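Local coordinates for plasmin and fibronectin-binding protein A (Streptococcus pneumoniae, PDB 4MR0) that acts as a surface adhesin and invasin, binding human fibronectin, plasmin, plasminogen and serum albumin, at residues 526-534 / 549-560. Numbering follows the deposited sequence.
Sequences SGKYISFIK and GNFNIVTENGLY
F532 points from strand 530-534 toward segment 549-560, with CG anti to the backbone N (chi1 -171°). Its CB starts the contact, 4.0 Å from I553 CD1. CG and CD2 continue along the same methyl, which lies over one face of the ring as a CH-pi contact. CE2 lies 3.9 Å from Y560 CB, which sits at the ring edge, in its plane. CZ ends the path, 3.9 Å from Y560 CG and over one face of the tyrosine ring, toward its rim. The pair is T-shaped: the F532 edge meets the Y560 face, with the planes at 82°. The hydroxyl of Y560 is hydrogen-bonded to the carbonyl of G513.

This is the C-terminal end of the modelled right-handed parallel beta-helix, a fold like that of pectate lyases. Strand 530-535 pairs in parallel with strand 506-509 and antiparallel with strand 540-542. The hairpin of strands 551-556 and 559-564, linked by a type I' turn from E556 to L559, packs against this end; Y560 also touches strand 515-523.

Near the start of strand 551-556, I530 packs on the F551 ring. I530 CD1 stands nearly over the centre of the F551 ring, 4.1 Å from its centroid. The CB of I530 touches F551 CZ at 3.6 Å. One water bridges the backbones, accepting from I530 N and donating to G549 O. Y529 lays CD2 against the G549-N550 peptide, 3.4 Å from N550 N. Its ring also stacks with F522.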
loop_
_atom_site.group_PDB
_atom_site.type_symbol
_atom_site.label_atom_id
_atom_site.label_comp_id
_atom_site.label_asym_id
_atom_site.label_seq_id
_atom_site.Cartn_x
_atom_site.Cartn_y
_atom_site.Cartn_z
ATOM N N SER A 526 1.558 -28.109 -12.163
ATOM C CA SER A 526 1.242 -28.703 -13.461
ATOM C C SER A 526 2.145 -28.231 -14.599
ATOM O O SER A 526 2.112 -28.795 -15.692
ATOM C CB SER A 526 -0.214 -28.410 -13.828
ATOM O OG SER A 526 -0.404 -27.030 -14.097
ATOM N N GLY A 527 2.942 -27.198 -14.349
ATOM C CA GLY A 527 3.823 -26.684 -15.384
ATOM C C GLY A 527 5.284 -26.676 -14.972
ATOM O O GLY A 527 5.666 -27.347 -14.015
ATOM N N LYS A 528 6.108 -25.919 -15.693
ATOM C CA LYS A 528 7.533 -25.840 -15.381
ATOM C C LYS A 528 7.778 -25.175 -14.036
ATOM O O LYS A 528 7.282 -24.077 -13.776
ATOM C CB LYS A 528 8.288 -25.061 -16.461
ATOM C CG LYS A 528 9.098 -25.935 -17.410
ATOM C CD LYS A 528 10.186 -25.137 -18.124
ATOM C CE LYS A 528 9.594 -24.043 -19.000
ATOM N NZ LYS A 528 10.650 -23.231 -19.675
ATOM N N TYR A 529 8.548 -25.845 -13.184
ATOM C CA TYR A 529 8.871 -25.315 -11.864
ATOM C C TYR A 529 9.629 -23.995 -11.998
ATOM O O TYR A 529 9.287 -22.999 -11.360
ATOM C CB TYR A 529 9.747 -26.304 -11.084
ATOM C CG TYR A 529 9.076 -27.599 -10.671
ATOM C CD1 TYR A 529 7.728 -27.838 -10.941
ATOM C CD2 TYR A 529 9.794 -28.578 -9.983
ATOM C CE1 TYR A 529 7.112 -29.026 -10.531
ATOM C CE2 TYR A 529 9.193 -29.762 -9.570
ATOM C CZ TYR A 529 7.854 -29.980 -9.843
ATOM O OH TYR A 529 7.255 -31.138 -9.406
ATOM N N ILE A 530 10.666 -24.008 -12.829
ATOM C CA ILE A 530 11.505 -22.835 -13.049
ATOM C C ILE A 530 11.711 -22.575 -14.537
ATOM O O ILE A 530 12.073 -23.476 -15.293
ATOM C CB ILE A 530 12.898 -23.027 -12.402
ATOM C CG1 ILE A 530 12.742 -23.364 -10.918
ATOM C CG2 ILE A 530 13.740 -21.770 -12.583
ATOM C CD1 ILE A 530 14.034 -23.793 -10.249
ATOM N N SER A 531 11.473 -21.336 -14.950
ATOM C CA SER A 531 11.656 -20.930 -16.338
ATOM C C SER A 531 12.665 -19.785 -16.365
ATOM O O SER A 531 12.399 -18.703 -15.842
ATOM C CB SER A 531 10.331 -20.455 -16.940
ATOM O OG SER A 531 9.351 -21.472 -16.879
ATOM N N PHE A 532 13.824 -20.036 -16.963
ATOM C CA PHE A 532 14.885 -19.037 -17.067
ATOM C C PHE A 532 14.940 -18.663 -18.544
ATOM O O PHE A 532 15.554 -19.361 -19.356
ATOM C CB PHE A 532 16.206 -19.649 -16.588
ATOM C CG PHE A 532 17.332 -18.665 -16.452
ATOM C CD1 PHE A 532 17.085 -17.316 -16.220
ATOM C CD2 PHE A 532 18.652 -19.105 -16.501
ATOM C CE1 PHE A 532 18.135 -16.418 -16.040
ATOM C CE2 PHE A 532 19.713 -18.214 -16.319
ATOM C CZ PHE A 532 19.452 -16.867 -16.089
ATOM N N ILE A 533 14.297 -17.547 -18.871
ATOM C CA ILE A 533 14.175 -17.076 -20.246
ATOM C C ILE A 533 14.879 -15.776 -20.621
ATOM O O ILE A 533 14.950 -14.839 -19.829
ATOM C CB ILE A 533 12.688 -16.889 -20.586
ATOM C CG1 ILE A 533 11.949 -18.219 -20.443
ATOM C CG2 ILE A 533 12.538 -16.320 -21.975
ATOM C CD1 ILE A 533 10.444 -18.065 -20.401
ATOM N N LYS A 534 15.377 -15.727 -21.851
ATOM C CA LYS A 534 16.022 -14.533 -22.377
ATOM C C LYS A 534 15.424 -14.304 -23.760
ATOM O O LYS A 534 14.967 -15.244 -24.407
ATOM C CB LYS A 534 17.535 -14.716 -22.493
ATOM C CG LYS A 534 17.954 -15.746 -23.526
ATOM C CD LYS A 534 19.440 -15.643 -23.836
ATOM C CE LYS A 534 19.840 -16.636 -24.915
ATOM N NZ LYS A 534 21.273 -16.491 -25.296
ATOM N N GLY A 549 11.975 -29.602 -13.962
ATOM C CA GLY A 549 12.070 -30.077 -12.594
ATOM C C GLY A 549 12.701 -29.016 -11.711
ATOM O O GLY A 549 12.835 -27.857 -12.115
ATOM N N ASN A 550 13.091 -29.409 -10.506
ATOM C CA ASN A 550 13.706 -28.487 -9.568
ATOM C C ASN A 550 15.217 -28.459 -9.791
ATOM O O ASN A 550 15.853 -29.500 -9.960
ATOM C CB ASN A 550 13.409 -28.929 -8.137
ATOM C CG ASN A 550 13.631 -27.824 -7.123
ATOM O OD1 ASN A 550 14.359 -26.861 -7.380
ATOM N ND2 ASN A 550 13.008 -27.962 -5.955
ATOM N N PHE A 551 15.783 -27.261 -9.807
ATOM C CA PHE A 551 17.220 -27.097 -9.982
ATOM C C PHE A 551 17.636 -25.731 -9.474
ATOM O O PHE A 551 16.791 -24.923 -9.086
ATOM C CB PHE A 551 17.632 -27.243 -11.454
ATOM C CG PHE A 551 16.949 -26.279 -12.387
ATOM C CD1 PHE A 551 15.671 -26.544 -12.869
ATOM C CD2 PHE A 551 17.595 -25.113 -12.800
ATOM C CE1 PHE A 551 15.043 -25.661 -13.748
ATOM C CE2 PHE A 551 16.976 -24.223 -13.675
ATOM C CZ PHE A 551 15.698 -24.499 -14.153
ATOM N N ASN A 552 18.938 -25.478 -9.466
ATOM C CA ASN A 552 19.437 -24.201 -9.006
ATOM C C ASN A 552 20.153 -23.467 -10.120
ATOM O O ASN A 552 20.582 -24.064 -11.107
ATOM C CB ASN A 552 20.387 -24.383 -7.818
ATOM C CG ASN A 552 19.707 -25.013 -6.617
ATOM O OD1 ASN A 552 18.514 -24.802 -6.378
ATOM N ND2 ASN A 552 20.471 -25.779 -5.837
ATOM N N ILE A 553 20.255 -22.157 -9.958
ATOM C CA ILE A 553 20.939 -21.321 -10.923
ATOM C C ILE A 553 21.944 -20.511 -10.133
ATOM O O ILE A 553 21.632 -20.007 -9.055
ATOM C CB ILE A 553 19.981 -20.342 -11.618
ATOM C CG1 ILE A 553 18.882 -21.117 -12.346
ATOM C CG2 ILE A 553 20.764 -19.454 -12.581
ATOM C CD1 ILE A 553 17.793 -20.232 -12.922
ATOM N N VAL A 554 23.152 -20.401 -10.661
ATOM C CA VAL A 554 24.187 -19.630 -10.002
ATOM C C VAL A 554 24.908 -18.855 -11.081
ATOM O O VAL A 554 24.847 -19.215 -12.258
ATOM C CB VAL A 554 25.202 -20.539 -9.259
ATOM C CG1 VAL A 554 24.462 -21.476 -8.318
ATOM C CG2 VAL A 554 26.039 -21.331 -10.255
ATOM N N THR A 555 25.579 -17.784 -10.682
ATOM C CA THR A 555 26.324 -16.968 -11.621
ATOM C C THR A 555 27.792 -17.134 -11.278
ATOM O O THR A 555 28.207 -16.888 -10.148
ATOM C CB THR A 555 25.925 -15.489 -11.503
ATOM O OG1 THR A 555 24.517 -15.361 -11.733
ATOM C CG2 THR A 555 26.677 -14.646 -12.521
ATOM N N GLU A 556 28.572 -17.564 -12.261
ATOM C CA GLU A 556 29.999 -17.785 -12.070
ATOM C C GLU A 556 30.797 -16.996 -13.102
ATOM O O GLU A 556 30.718 -17.269 -14.296
ATOM C CB GLU A 556 30.299 -19.279 -12.204
ATOM C CG GLU A 556 31.761 -19.654 -12.071
ATOM C CD GLU A 556 32.016 -21.097 -12.475
ATOM O OE1 GLU A 556 31.738 -21.440 -13.646
ATOM O OE2 GLU A 556 32.488 -21.886 -11.629
ATOM N N ASN A 557 31.562 -16.018 -12.630
ATOM C CA ASN A 557 32.374 -15.178 -13.505
ATOM C C ASN A 557 31.480 -14.527 -14.563
ATOM O O ASN A 557 31.831 -14.464 -15.743
ATOM C CB ASN A 557 33.468 -16.021 -14.179
ATOM C CG ASN A 557 34.600 -15.173 -14.749
ATOM O OD1 ASN A 557 35.524 -15.694 -15.381
ATOM N ND2 ASN A 557 34.539 -13.862 -14.520
ATOM N N GLY A 558 30.313 -14.056 -14.128
ATOM C CA GLY A 558 29.384 -13.407 -15.035
ATOM C C GLY A 558 28.531 -14.341 -15.876
ATOM O O GLY A 558 27.619 -13.891 -16.572
ATOM N N LEU A 559 28.811 -15.639 -15.816
ATOM C CA LEU A 559 28.049 -16.606 -16.601
ATOM C C LEU A 559 27.113 -17.444 -15.730
ATOM O O LEU A 559 27.397 -17.685 -14.558
ATOM C CB LEU A 559 29.010 -17.512 -17.377
ATOM C CG LEU A 559 30.090 -16.778 -18.184
ATOM C CD1 LEU A 559 30.837 -17.773 -19.065
ATOM C CD2 LEU A 559 29.454 -15.689 -19.042
ATOM N N TYR A 560 26.000 -17.886 -16.313
ATOM C CA TYR A 560 25.006 -18.682 -15.597
ATOM C C TYR A 560 25.161 -20.177 -15.847
ATOM O O TYR A 560 25.661 -20.597 -16.890
ATOM C CB TYR A 560 23.594 -18.275 -16.022
ATOM C CG TYR A 560 23.342 -16.789 -15.990
ATOM C CD1 TYR A 560 23.331 -16.087 -14.785
ATOM C CD2 TYR A 560 23.127 -16.080 -17.171
ATOM C CE1 TYR A 560 23.111 -14.714 -14.760
ATOM C CE2 TYR A 560 22.908 -14.709 -17.159
ATOM C CZ TYR A 560 22.901 -14.032 -15.950
ATOM O OH TYR A 560 22.685 -12.677 -15.937
HETATM O O HOH W 1 11.691 -26.341 -14.089
#